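Local coordinates for uncharacterized protein MG027 (Mycoplasma genitalium, PDB 1Q8C) that is of unknown function but adopts an all-helical fold like that of NusB proteins, so a related role in binding RNA or protein is possible though unproven, at residues Leu129-Asp132 with Gly137-Lys140; Glu23-Leu28 with Thr102-Leu107; Leu110-Ala115 with Pro121-Glu126. All coordinates share one frame; numbering follows the deposited sequence.

Contact 1: Leu129-Asp132 with Gly137-Lys140; sequences LIMD and GAEK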
ATOM      1  N   LEU A 129       3.025 -10.637  -4.825  1.00 43.47           N
ATOM      2  CA  LEU A 129       4.434 -10.770  -5.146  1.00 43.70           C
ATOM      3  C   LEU A 129       5.312 -10.097  -4.089  1.00 43.66           C
ATOM      4  O   LEU A 129       6.386 -10.595  -3.764  1.00 43.40           O
ATOM      5  CB  LEU A 129       4.703 -10.157  -6.526  1.00 43.94           C
ATOM      6  CG  LEU A 129       5.786 -10.817  -7.370  1.00 44.53           C
ATOM      7  CD1 LEU A 129       5.598 -12.343  -7.455  1.00 44.57           C
ATOM      8  CD2 LEU A 129       5.786 -10.185  -8.762  1.00 45.25           C
ATOM      9  N   ILE A 130       4.842  -8.970  -3.547  1.00 43.55           N
ATOM     10  CA  ILE A 130       5.546  -8.263  -2.475  1.00 43.58           C
ATOM     11  C   ILE A 130       5.424  -9.013  -1.134  1.00 43.77           C
ATOM     12  O   ILE A 130       6.359  -9.060  -0.334  1.00 43.74           O
ATOM     13  CB  ILE A 130       5.013  -6.830  -2.362  1.00 43.67           C
ATOM     14  CG1 ILE A 130       5.269  -6.085  -3.692  1.00 43.75           C
ATOM     15  CG2 ILE A 130       5.634  -6.128  -1.162  1.00 43.65           C
ATOM     16  CD1 ILE A 130       5.052  -4.558  -3.632  1.00 44.84           C
ATOM     17  N   MET A 131       4.275  -9.625  -0.903  1.00 43.65           N
ATOM     18  CA  MET A 131       4.086 -10.439   0.292  1.00 43.76           C
ATOM     19  C   MET A 131       5.066 -11.625   0.290  1.00 43.79           C
ATOM     20  O   MET A 131       5.637 -11.961   1.321  1.00 43.67           O
ATOM     21  CB  MET A 131       2.633 -10.914   0.370  1.00 43.72           C
ATOM     22  CG  MET A 131       1.655  -9.752   0.598  1.00 42.78           C
ATOM     23  SD  MET A 131       1.628  -9.097   2.277  1.00 39.46           S
ATOM     24  CE  MET A 131       0.428 -10.277   3.041  1.00 42.77           C
ATOM     25  N   ASP A 132       5.267 -12.240  -0.874  1.00 44.09           N
ATOM     26  CA  ASP A 132       6.248 -13.316  -1.025  1.00 44.25           C
ATOM     27  C   ASP A 132       7.661 -12.814  -0.753  1.00 44.26           C
ATOM     28  O   ASP A 132       8.475 -13.512  -0.138  1.00 44.08           O
ATOM     29  CB  ASP A 132       6.211 -13.882  -2.446  1.00 44.50           C
ATOM     30  CG  ASP A 132       5.048 -14.834  -2.678  1.00 45.02           C
ATOM     31  OD1 ASP A 132       4.348 -15.184  -1.705  1.00 45.30           O
ATOM     32  OD2 ASP A 132       4.786 -15.283  -3.819  1.00 45.43           O
ATOM     33  N   GLY A 137       3.531 -14.777   3.596  1.00 44.84           N
ATOM     34  CA  GLY A 137       2.733 -15.980   3.390  1.00 44.61           C
ATOM     35  C   GLY A 137       1.392 -15.826   4.093  1.00 44.58           C
ATOM     36  O   GLY A 137       0.836 -16.785   4.629  1.00 44.24           O
ATOM     37  N   ALA A 138       0.918 -14.575   4.140  1.00 44.83           N
ATOM     38  CA  ALA A 138      -0.420 -14.242   4.630  1.00 44.74           C
ATOM     39  C   ALA A 138      -1.167 -13.626   3.442  1.00 44.66           C
ATOM     40  O   ALA A 138      -2.085 -12.817   3.607  1.00 44.81           O
ATOM     41  CB  ALA A 138      -0.341 -13.266   5.810  1.00 44.87           C
ATOM     42  N   GLU A 139      -0.716 -14.013   2.243  1.00 44.48           N
ATOM     43  CA  GLU A 139      -1.348 -13.712   0.955  1.00 44.30           C
ATOM     44  C   GLU A 139      -2.884 -13.793   0.999  1.00 44.15           C
ATOM     45  O   GLU A 139      -3.562 -13.048   0.299  1.00 43.42           O
ATOM     46  CB  GLU A 139      -0.830 -14.707  -0.117  1.00 44.22           C
ATOM     47  CG  GLU A 139       0.514 -14.363  -0.801  1.00 44.32           C
ATOM     48  CD  GLU A 139       1.128 -15.558  -1.547  1.00 44.87           C
ATOM     49  OE1 GLU A 139       1.809 -15.368  -2.588  1.00 45.31           O
ATOM     50  OE2 GLU A 139       0.934 -16.705  -1.092  1.00 44.16           O
ATOM     51  N   LYS A 140      -3.420 -14.713   1.807  1.00 44.23           N
ATOM     52  CA  LYS A 140      -4.869 -14.902   1.910  1.00 44.52           C
ATOM     53  C   LYS A 140      -5.640 -13.621   2.198  1.00 44.76           C
ATOM     54  O   LYS A 140      -6.841 -13.545   1.968  1.00 44.90           O
ATOM     55  CB  LYS A 140      -5.212 -15.954   2.967  1.00 44.47           C
ATOM     56  CG  LYS A 140      -5.026 -17.372   2.481  1.00 44.73           C
ATOM     57  CD  LYS A 140      -5.916 -17.694   1.276  1.00 44.67           C
ATOM     58  CE  LYS A 140      -6.495 -19.105   1.364  1.00 44.14           C
ATOM     59  NZ  LYS A 140      -6.964 -19.585   0.040  1.00 44.21           N
TER

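Contact 2: Glu23-Leu28 with Thr102-Leu107; sequences EFIFSL and TTAVVL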
ATOM      1  N   GLU A  23       7.964  -0.235   2.070  1.00 43.51           N
ATOM      2  CA  GLU A  23       8.886  -0.181   3.199  1.00 44.21           C
ATOM      3  C   GLU A  23       8.792   1.183   3.874  1.00 43.84           C
ATOM      4  O   GLU A  23       8.810   1.276   5.093  1.00 43.80           O
ATOM      5  CB  GLU A  23      10.328  -0.475   2.768  1.00 44.41           C
ATOM      6  CG  GLU A  23      10.988  -1.654   3.472  1.00 47.56           C
ATOM      7  CD  GLU A  23      10.504  -1.904   4.900  1.00 51.00           C
ATOM      8  OE1 GLU A  23      11.237  -1.518   5.851  1.00 52.31           O
ATOM      9  OE2 GLU A  23       9.402  -2.513   5.081  1.00 54.98           O
ATOM     10  N   PHE A  24       8.655   2.226   3.063  1.00 43.71           N
ATOM     11  CA  PHE A  24       8.504   3.589   3.572  1.00 43.59           C
ATOM     12  C   PHE A  24       7.240   3.740   4.444  1.00 43.89           C
ATOM     13  O   PHE A  24       7.304   4.188   5.592  1.00 43.83           O
ATOM     14  CB  PHE A  24       8.454   4.554   2.390  1.00 43.43           C
ATOM     15  CG  PHE A  24       8.201   5.964   2.777  1.00 43.07           C
ATOM     16  CD1 PHE A  24       9.150   6.696   3.459  1.00 43.65           C
ATOM     17  CD2 PHE A  24       6.999   6.574   2.434  1.00 44.06           C
ATOM     18  CE1 PHE A  24       8.888   8.028   3.822  1.00 43.40           C
ATOM     19  CE2 PHE A  24       6.737   7.874   2.769  1.00 43.68           C
ATOM     20  CZ  PHE A  24       7.686   8.606   3.474  1.00 43.91           C
ATOM     21  N   ILE A  25       6.101   3.352   3.874  1.00 44.03           N
ATOM     22  CA  ILE A  25       4.811   3.435   4.537  1.00 44.14           C
ATOM     23  C   ILE A  25       4.936   2.655   5.852  1.00 44.06           C
ATOM     24  O   ILE A  25       4.619   3.176   6.914  1.00 44.40           O
ATOM     25  CB  ILE A  25       3.689   2.838   3.646  1.00 44.21           C
ATOM     26  CG1 ILE A  25       3.427   3.711   2.414  1.00 44.56           C
ATOM     27  CG2 ILE A  25       2.414   2.701   4.453  1.00 44.18           C
ATOM     28  CD1 ILE A  25       2.547   3.056   1.363  1.00 45.60           C
ATOM     29  N   PHE A  26       5.461   1.433   5.768  1.00 43.82           N
ATOM     30  CA  PHE A  26       5.666   0.561   6.925  1.00 43.84           C
ATOM     31  C   PHE A  26       6.363   1.261   8.083  1.00 43.95           C
ATOM     32  O   PHE A  26       5.957   1.094   9.235  1.00 43.34           O
ATOM     33  CB  PHE A  26       6.515  -0.668   6.553  1.00 43.70           C
ATOM     34  CG  PHE A  26       6.769  -1.597   7.704  1.00 43.72           C
ATOM     35  CD1 PHE A  26       5.709  -2.125   8.419  1.00 43.94           C
ATOM     36  CD2 PHE A  26       8.066  -1.952   8.071  1.00 44.06           C
ATOM     37  CE1 PHE A  26       5.923  -2.993   9.486  1.00 44.71           C
ATOM     38  CE2 PHE A  26       8.297  -2.820   9.131  1.00 44.85           C
ATOM     39  CZ  PHE A  26       7.220  -3.347   9.844  1.00 44.95           C
ATOM     40  N   SER A  27       7.427   2.006   7.764  1.00 44.04           N
ATOM     41  CA  SER A  27       8.254   2.672   8.764  1.00 44.01           C
ATOM     42  C   SER A  27       7.506   3.801   9.444  1.00 44.19           C
ATOM     43  O   SER A  27       7.849   4.176  10.566  1.00 44.44           O
ATOM     44  CB  SER A  27       9.548   3.216   8.140  1.00 44.21           C
ATOM     45  OG  SER A  27       9.290   4.294   7.233  1.00 44.24           O
ATOM     46  N   LEU A  28       6.497   4.336   8.757  1.00 44.00           N
ATOM     47  CA  LEU A  28       5.658   5.416   9.257  1.00 44.00           C
ATOM     48  C   LEU A  28       4.497   4.930  10.120  1.00 44.28           C
ATOM     49  O   LEU A  28       4.026   5.669  10.997  1.00 43.54           O
ATOM     50  CB  LEU A  28       5.043   6.208   8.089  1.00 44.72           C
ATOM     51  CG  LEU A  28       5.835   7.117   7.135  1.00 44.36           C
ATOM     52  CD1 LEU A  28       4.924   7.547   6.022  1.00 44.77           C
ATOM     53  CD2 LEU A  28       6.355   8.365   7.821  1.00 46.17           C
ATOM     54  N   THR A 102       1.481  -6.094   6.232  1.00 43.63           N
ATOM     55  CA  THR A 102       0.381  -6.406   5.317  1.00 43.61           C
ATOM     56  C   THR A 102      -0.490  -5.184   5.120  1.00 43.47           C
ATOM     57  O   THR A 102      -0.998  -4.957   4.027  1.00 43.29           O
ATOM     58  CB  THR A 102      -0.503  -7.562   5.825  1.00 43.79           C
ATOM     59  OG1 THR A 102      -1.221  -7.143   6.996  1.00 44.15           O
ATOM     60  CG2 THR A 102       0.334  -8.761   6.260  1.00 43.72           C
ATOM     61  N   THR A 103      -0.648  -4.388   6.173  1.00 43.37           N
ATOM     62  CA  THR A 103      -1.360  -3.117   6.063  1.00 43.25           C
ATOM     63  C   THR A 103      -0.604  -2.173   5.108  1.00 43.24           C
ATOM     64  O   THR A 103      -1.207  -1.550   4.259  1.00 43.06           O
ATOM     65  CB  THR A 103      -1.559  -2.434   7.456  1.00 43.41           C
ATOM     66  OG1 THR A 103      -2.341  -3.265   8.323  1.00 42.67           O
ATOM     67  CG2 THR A 103      -2.398  -1.172   7.331  1.00 43.48           C
ATOM     68  N   ALA A 104       0.719  -2.092   5.235  1.00 43.15           N
ATOM     69  CA  ALA A 104       1.522  -1.174   4.417  1.00 43.11           C
ATOM     70  C   ALA A 104       1.429  -1.553   2.942  1.00 43.04           C
ATOM     71  O   ALA A 104       1.396  -0.689   2.067  1.00 42.23           O
ATOM     72  CB  ALA A 104       2.988  -1.179   4.891  1.00 43.09           C
ATOM     73  N   VAL A 105       1.393  -2.863   2.686  1.00 43.24           N
ATOM     74  CA  VAL A 105       1.184  -3.386   1.344  1.00 43.54           C
ATOM     75  C   VAL A 105      -0.206  -2.995   0.807  1.00 43.61           C
ATOM     76  O   VAL A 105      -0.329  -2.584  -0.343  1.00 43.57           O
ATOM     77  CB  VAL A 105       1.301  -4.918   1.298  1.00 43.56           C
ATOM     78  CG1 VAL A 105       0.813  -5.446  -0.066  1.00 44.00           C
ATOM     79  CG2 VAL A 105       2.727  -5.360   1.593  1.00 43.78           C
ATOM     80  N   VAL A 106      -1.244  -3.119   1.630  1.00 43.44           N
ATOM     81  CA  VAL A 106      -2.596  -2.759   1.196  1.00 43.51           C
ATOM     82  C   VAL A 106      -2.715  -1.229   0.982  1.00 43.45           C
ATOM     83  O   VAL A 106      -3.310  -0.787   0.019  1.00 43.55           O
ATOM     84  CB  VAL A 106      -3.686  -3.227   2.185  1.00 43.43           C
ATOM     85  CG1 VAL A 106      -5.046  -2.646   1.782  1.00 43.74           C
ATOM     86  CG2 VAL A 106      -3.781  -4.759   2.217  1.00 43.43           C
ATOM     87  N   LEU A 107      -2.166  -0.425   1.875  1.00 43.38           N
ATOM     88  CA  LEU A 107      -2.223   1.030   1.688  1.00 43.54           C
ATOM     89  C   LEU A 107      -1.477   1.486   0.444  1.00 43.58           C
ATOM     90  O   LEU A 107      -1.824   2.508  -0.140  1.00 44.07           O
ATOM     91  CB  LEU A 107      -1.657   1.747   2.906  1.00 43.66           C
ATOM     92  CG  LEU A 107      -2.580   1.642   4.115  1.00 43.35           C
ATOM     93  CD1 LEU A 107      -1.813   1.959   5.377  1.00 43.44           C
ATOM     94  CD2 LEU A 107      -3.760   2.569   3.938  1.00 43.19           C
TER

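Contact 3: Leu110-Ala115 with Pro121-Glu126; sequences LSEQKA and PLLISE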
ATOM      1  N   LEU A 110      -3.905   0.894  -2.575  1.00 43.38           N
ATOM      2  CA  LEU A 110      -4.915   1.948  -2.528  1.00 43.28           C
ATOM      3  C   LEU A 110      -4.336   3.266  -3.011  1.00 43.28           C
ATOM      4  O   LEU A 110      -4.976   4.000  -3.755  1.00 43.15           O
ATOM      5  CB  LEU A 110      -5.408   2.153  -1.093  1.00 43.42           C
ATOM      6  CG  LEU A 110      -6.149   0.988  -0.434  1.00 42.92           C
ATOM      7  CD1 LEU A 110      -6.506   1.264   1.013  1.00 43.07           C
ATOM      8  CD2 LEU A 110      -7.400   0.736  -1.204  1.00 43.67           C
ATOM      9  N   SER A 111      -3.123   3.565  -2.562  1.00 43.42           N
ATOM     10  CA  SER A 111      -2.463   4.820  -2.897  1.00 43.38           C
ATOM     11  C   SER A 111      -2.152   4.852  -4.371  1.00 43.69           C
ATOM     12  O   SER A 111      -2.274   5.895  -4.995  1.00 43.44           O
ATOM     13  CB  SER A 111      -1.166   4.988  -2.097  1.00 43.77           C
ATOM     14  OG  SER A 111      -1.419   4.937  -0.705  1.00 43.48           O
ATOM     15  N   GLU A 112      -1.798   3.690  -4.926  1.00 44.09           N
ATOM     16  CA  GLU A 112      -1.375   3.601  -6.307  1.00 44.16           C
ATOM     17  C   GLU A 112      -2.561   3.648  -7.243  1.00 44.39           C
ATOM     18  O   GLU A 112      -2.495   4.241  -8.314  1.00 44.15           O
ATOM     19  CB  GLU A 112      -0.550   2.329  -6.577  1.00 44.48           C
ATOM     20  CG  GLU A 112      -0.226   2.191  -8.061  1.00 44.23           C
ATOM     21  CD  GLU A 112       0.656   1.014  -8.449  1.00 45.11           C
ATOM     22  OE1 GLU A 112       0.798   0.814  -9.675  1.00 43.09           O
ATOM     23  OE2 GLU A 112       1.208   0.315  -7.565  1.00 46.17           O
ATOM     24  N   GLN A 113      -3.649   2.997  -6.870  1.00 44.54           N
ATOM     25  CA  GLN A 113      -4.815   3.056  -7.722  1.00 44.36           C
ATOM     26  C   GLN A 113      -5.318   4.483  -7.781  1.00 44.54           C
ATOM     27  O   GLN A 113      -5.820   4.926  -8.808  1.00 44.82           O
ATOM     28  CB  GLN A 113      -5.915   2.133  -7.235  1.00 44.28           C
ATOM     29  CG  GLN A 113      -7.060   2.115  -8.224  1.00 44.22           C
ATOM     30  CD  GLN A 113      -7.996   0.944  -8.035  1.00 43.60           C
ATOM     31  OE1 GLN A 113      -8.088   0.087  -8.897  1.00 44.06           O
ATOM     32  NE2 GLN A 113      -8.709   0.928  -6.931  1.00 42.26           N
ATOM     33  N   LYS A 114      -5.194   5.189  -6.663  1.00 44.70           N
ATOM     34  CA  LYS A 114      -5.594   6.588  -6.574  1.00 44.69           C
ATOM     35  C   LYS A 114      -4.698   7.489  -7.437  1.00 44.33           C
ATOM     36  O   LYS A 114      -5.179   8.333  -8.167  1.00 44.46           O
ATOM     37  CB  LYS A 114      -5.533   7.051  -5.104  1.00 44.80           C
ATOM     38  CG  LYS A 114      -5.880   8.527  -4.873  1.00 45.25           C
ATOM     39  CD  LYS A 114      -7.357   8.775  -5.069  1.00 45.60           C
ATOM     40  CE  LYS A 114      -7.932   9.658  -3.982  1.00 47.11           C
ATOM     41  NZ  LYS A 114      -8.451   8.879  -2.799  1.00 48.85           N
ATOM     42  N   ALA A 115      -3.385   7.306  -7.356  1.00 44.24           N
ATOM     43  CA  ALA A 115      -2.452   8.196  -8.062  1.00 43.83           C
ATOM     44  C   ALA A 115      -2.353   7.895  -9.566  1.00 43.53           C
ATOM     45  O   ALA A 115      -2.324   8.789 -10.412  1.00 42.93           O
ATOM     46  CB  ALA A 115      -1.091   8.083  -7.427  1.00 43.90           C
ATOM     47  N   PRO A 121      -6.288  -6.222 -11.398  1.00 43.66           N
ATOM     48  CA  PRO A 121      -5.524  -7.477 -11.513  1.00 43.50           C
ATOM     49  C   PRO A 121      -4.018  -7.267 -11.323  1.00 43.30           C
ATOM     50  O   PRO A 121      -3.386  -8.037 -10.614  1.00 42.57           O
ATOM     51  CB  PRO A 121      -5.855  -7.966 -12.929  1.00 43.64           C
ATOM     52  CG  PRO A 121      -7.149  -7.242 -13.299  1.00 43.62           C
ATOM     53  CD  PRO A 121      -7.015  -5.911 -12.646  1.00 43.81           C
ATOM     54  N   LEU A 122      -3.468  -6.219 -11.938  1.00 43.31           N
ATOM     55  CA  LEU A 122      -2.041  -5.928 -11.817  1.00 43.46           C
ATOM     56  C   LEU A 122      -1.654  -5.611 -10.370  1.00 43.57           C
ATOM     57  O   LEU A 122      -0.626  -6.091  -9.902  1.00 43.68           O
ATOM     58  CB  LEU A 122      -1.611  -4.766 -12.740  1.00 43.46           C
ATOM     59  CG  LEU A 122      -0.124  -4.382 -12.695  1.00 43.10           C
ATOM     60  CD1 LEU A 122       0.714  -5.579 -13.005  1.00 43.30           C
ATOM     61  CD2 LEU A 122       0.218  -3.273 -13.677  1.00 43.76           C
ATOM     62  N   LEU A 123      -2.478  -4.813  -9.684  1.00 43.74           N
ATOM     63  CA  LEU A 123      -2.247  -4.400  -8.295  1.00 43.72           C
ATOM     64  C   LEU A 123      -2.228  -5.603  -7.354  1.00 43.78           C
ATOM     65  O   LEU A 123      -1.325  -5.745  -6.519  1.00 43.81           O
ATOM     66  CB  LEU A 123      -3.333  -3.406  -7.835  1.00 43.62           C
ATOM     67  CG  LEU A 123      -3.283  -1.980  -8.393  1.00 43.47           C
ATOM     68  CD1 LEU A 123      -4.539  -1.223  -8.125  1.00 43.56           C
ATOM     69  CD2 LEU A 123      -2.140  -1.243  -7.789  1.00 44.21           C
ATOM     70  N   ILE A 124      -3.217  -6.477  -7.493  1.00 43.84           N
ATOM     71  CA  ILE A 124      -3.290  -7.664  -6.653  1.00 43.99           C
ATOM     72  C   ILE A 124      -2.095  -8.589  -6.894  1.00 43.94           C
ATOM     73  O   ILE A 124      -1.422  -8.976  -5.948  1.00 44.52           O
ATOM     74  CB  ILE A 124      -4.654  -8.417  -6.830  1.00 44.11           C
ATOM     75  CG1 ILE A 124      -5.793  -7.603  -6.195  1.00 44.40           C
ATOM     76  CG2 ILE A 124      -4.589  -9.829  -6.205  1.00 43.98           C
ATOM     77  CD1 ILE A 124      -7.196  -8.092  -6.563  1.00 44.44           C
ATOM     78  N   SER A 125      -1.801  -8.937  -8.136  1.00 43.84           N
ATOM     79  CA  SER A 125      -0.694  -9.867  -8.369  1.00 43.73           C
ATOM     80  C   SER A 125       0.563  -9.279  -7.776  1.00 43.83           C
ATOM     81  O   SER A 125       1.263  -9.924  -7.000  1.00 43.31           O
ATOM     82  CB  SER A 125      -0.496 -10.151  -9.848  1.00 43.77           C
ATOM     83  OG  SER A 125      -0.079  -8.990 -10.509  1.00 43.21           O
ATOM     84  N   GLU A 126       0.806  -8.010  -8.089  1.00 44.29           N
ATOM     85  CA  GLU A 126       1.965  -7.313  -7.567  1.00 44.18           C
ATOM     86  C   GLU A 126       2.003  -7.331  -6.041  1.00 43.97           C
ATOM     87  O   GLU A 126       3.047  -7.479  -5.449  1.00 44.09           O
ATOM     88  CB  GLU A 126       1.986  -5.863  -8.040  1.00 44.68           C
ATOM     89  CG  GLU A 126       3.316  -5.471  -8.626  1.00 45.66           C
ATOM     90  CD  GLU A 126       3.435  -5.946 -10.028  1.00 47.21           C
ATOM     91  OE1 GLU A 126       2.449  -5.749 -10.757  1.00 49.36           O
ATOM     92  OE2 GLU A 126       4.473  -6.530 -10.396  1.00 47.32           O
TER

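Contact 1: Leu129-Asp132 with Gly137-Lys140
The carboxylates of D132 and E139 meet at one oxygen each, OD1 of D132 lying 2.7 Å from OE1 of E139. Their planes are turned 58° apart and the side chains cross at about a right angle. OE1 of E139 stands off the D132 plane, with OD2 of D132 farther from it at 3.2 Å. Two acids so close would be expected to raise the pKa of at least one.

The second flat group is the peptide joining A138 to E139. Methyl CE of M131 rests over one face, 3.6 Å from A138 O and 3.7 Å from A138 C. Bends at chi2 and chi3 (-75° and -85°) curl the terminal methyl onto that face, a shape a flexible methionine takes easily. A138, with only a methyl, lets the loop come close: its CB is 4.1 Å from M131 CE. G137 has positive phi, where glycine is at ease. The contact buries the backbone N of G137 and of E139, neither with a partner in the model.

The loop thus lies against the end of helix 120-133 at the surface, while M131 also packs on T102 and V105 of helix 100-116, and I130 reaches R18 and I19 of helix 14-28.

Contact 2: Glu23-Leu28 with Thr102-Leu107
I25 and A104 face each other where two helices of the NusB-like bundle cross, helix 14-28 against helix 100-116. The short segments pass 8.5 Å apart with their directions 125° from parallel, an inclined packing nearer antiparallel than parallel. Both side chains leave the backbone toward the opposite helix, and they meet through methyls: CG2 of I25 is 3.9 Å from CB of A104. That branch lies anti to the I25 backbone N, which turns it to the partner helix, while the CG1 arm runs beside the N and carries CD1 to 4.0 Å from O of A104. A branched residue therefore covers both the alanine methyl and the adjoining backbone.

Alanine suits the crossing because its single carbon lets the main chains approach. CA of F26 and CA of A104 are 5.1 Å apart, and the A104 methyl nestles against the F26 backbone, with its CB 3.7 Å from F26 N. F26 adds only the root of its side chain here, CB to CB of A104 at 3.9 Å; with CG anti to the backbone N, the ring is carried on to meet F30 edge-to-face. On the other flank L107 also points inward, but lightly, its CD1 at 4.4 Å from I25 CG2. Helix 55-81 closes the region, F64 against I25, and F71 and I75 against L107.

No hydrogen bond crosses the interface, as befits a buried apolar seam. The polar group of S27 is instead used within its own helix: its OG donates to O of F24 over 2.6 Å, at a C=O...OG angle of 130° and tilted 17° from the carbonyl plane, and the same oxygen accepts L28 N.

Contact 3: Leu110-Ala115 with Pro121-Glu126
L123 supplies the apolar half of this contact, reaching from helix 120-133 to split its two methyls between neighbouring residues of helix 100-116. CD1 goes to Q113, 3.7 Å from its CB, where the two side chains cross at about a right angle. CD2 goes to E112, which slides past it in the opposite direction. A leucine fits because its fork ends in two methyls that can serve two partners at once; CG lies beside the L123 backbone N (chi1 -73°), and this aims the fork across the gap.

The second methyl packs on a carboxylate. CD2 of L123 sits over the face of the E112 carboxylate, 3.7 Å from both CD and OE2 of E112. Because the glutamate is extended throughout, its aliphatic part also lines the methyl, CG of E112 at 3.9 Å from L123 CD2.

The polar bonds lie outside the interface or within one helix. E112 OE2 forms a salt bridge with NE of R18, and E112 OE1 is hydrogen-bonded to OG1 of T118 in the turn between the helices. S125 OG donates to O of L122 over 3.0 Å, coming from above the carbonyl plane, and E126 N reaches that oxygen from the same face.

The chemistry thus divides the buried glutamate: a face for the leucine, its oxygens for R18 and T118. A carboxylate in such a setting is probably kept charged by the arginine, while the leucine methyl covers one face of it.

In the fold
Contact 2 is core and joins helices distant in sequence; contact 3 is also buried but ties together the consecutive helices 100-116 and 120-133; contact 1 lies at the surface, where helix 120-133 runs out and the following loop folds back. Helix 100-116 serves contacts 2 and 3, and helix 120-133 serves contacts 3 and 1. Contacts 1 and 2 touch directly, CE of M131 lying 3.6 Å from CG2 of T102. Chemistry differs with place: contact 2 packs methyls on one another and on backbone, contact 3 sets a methyl on a carboxylate that is salt-bridged to an arginine, and contact 1 lays a methionine methyl on a peptide beside two crowded acids.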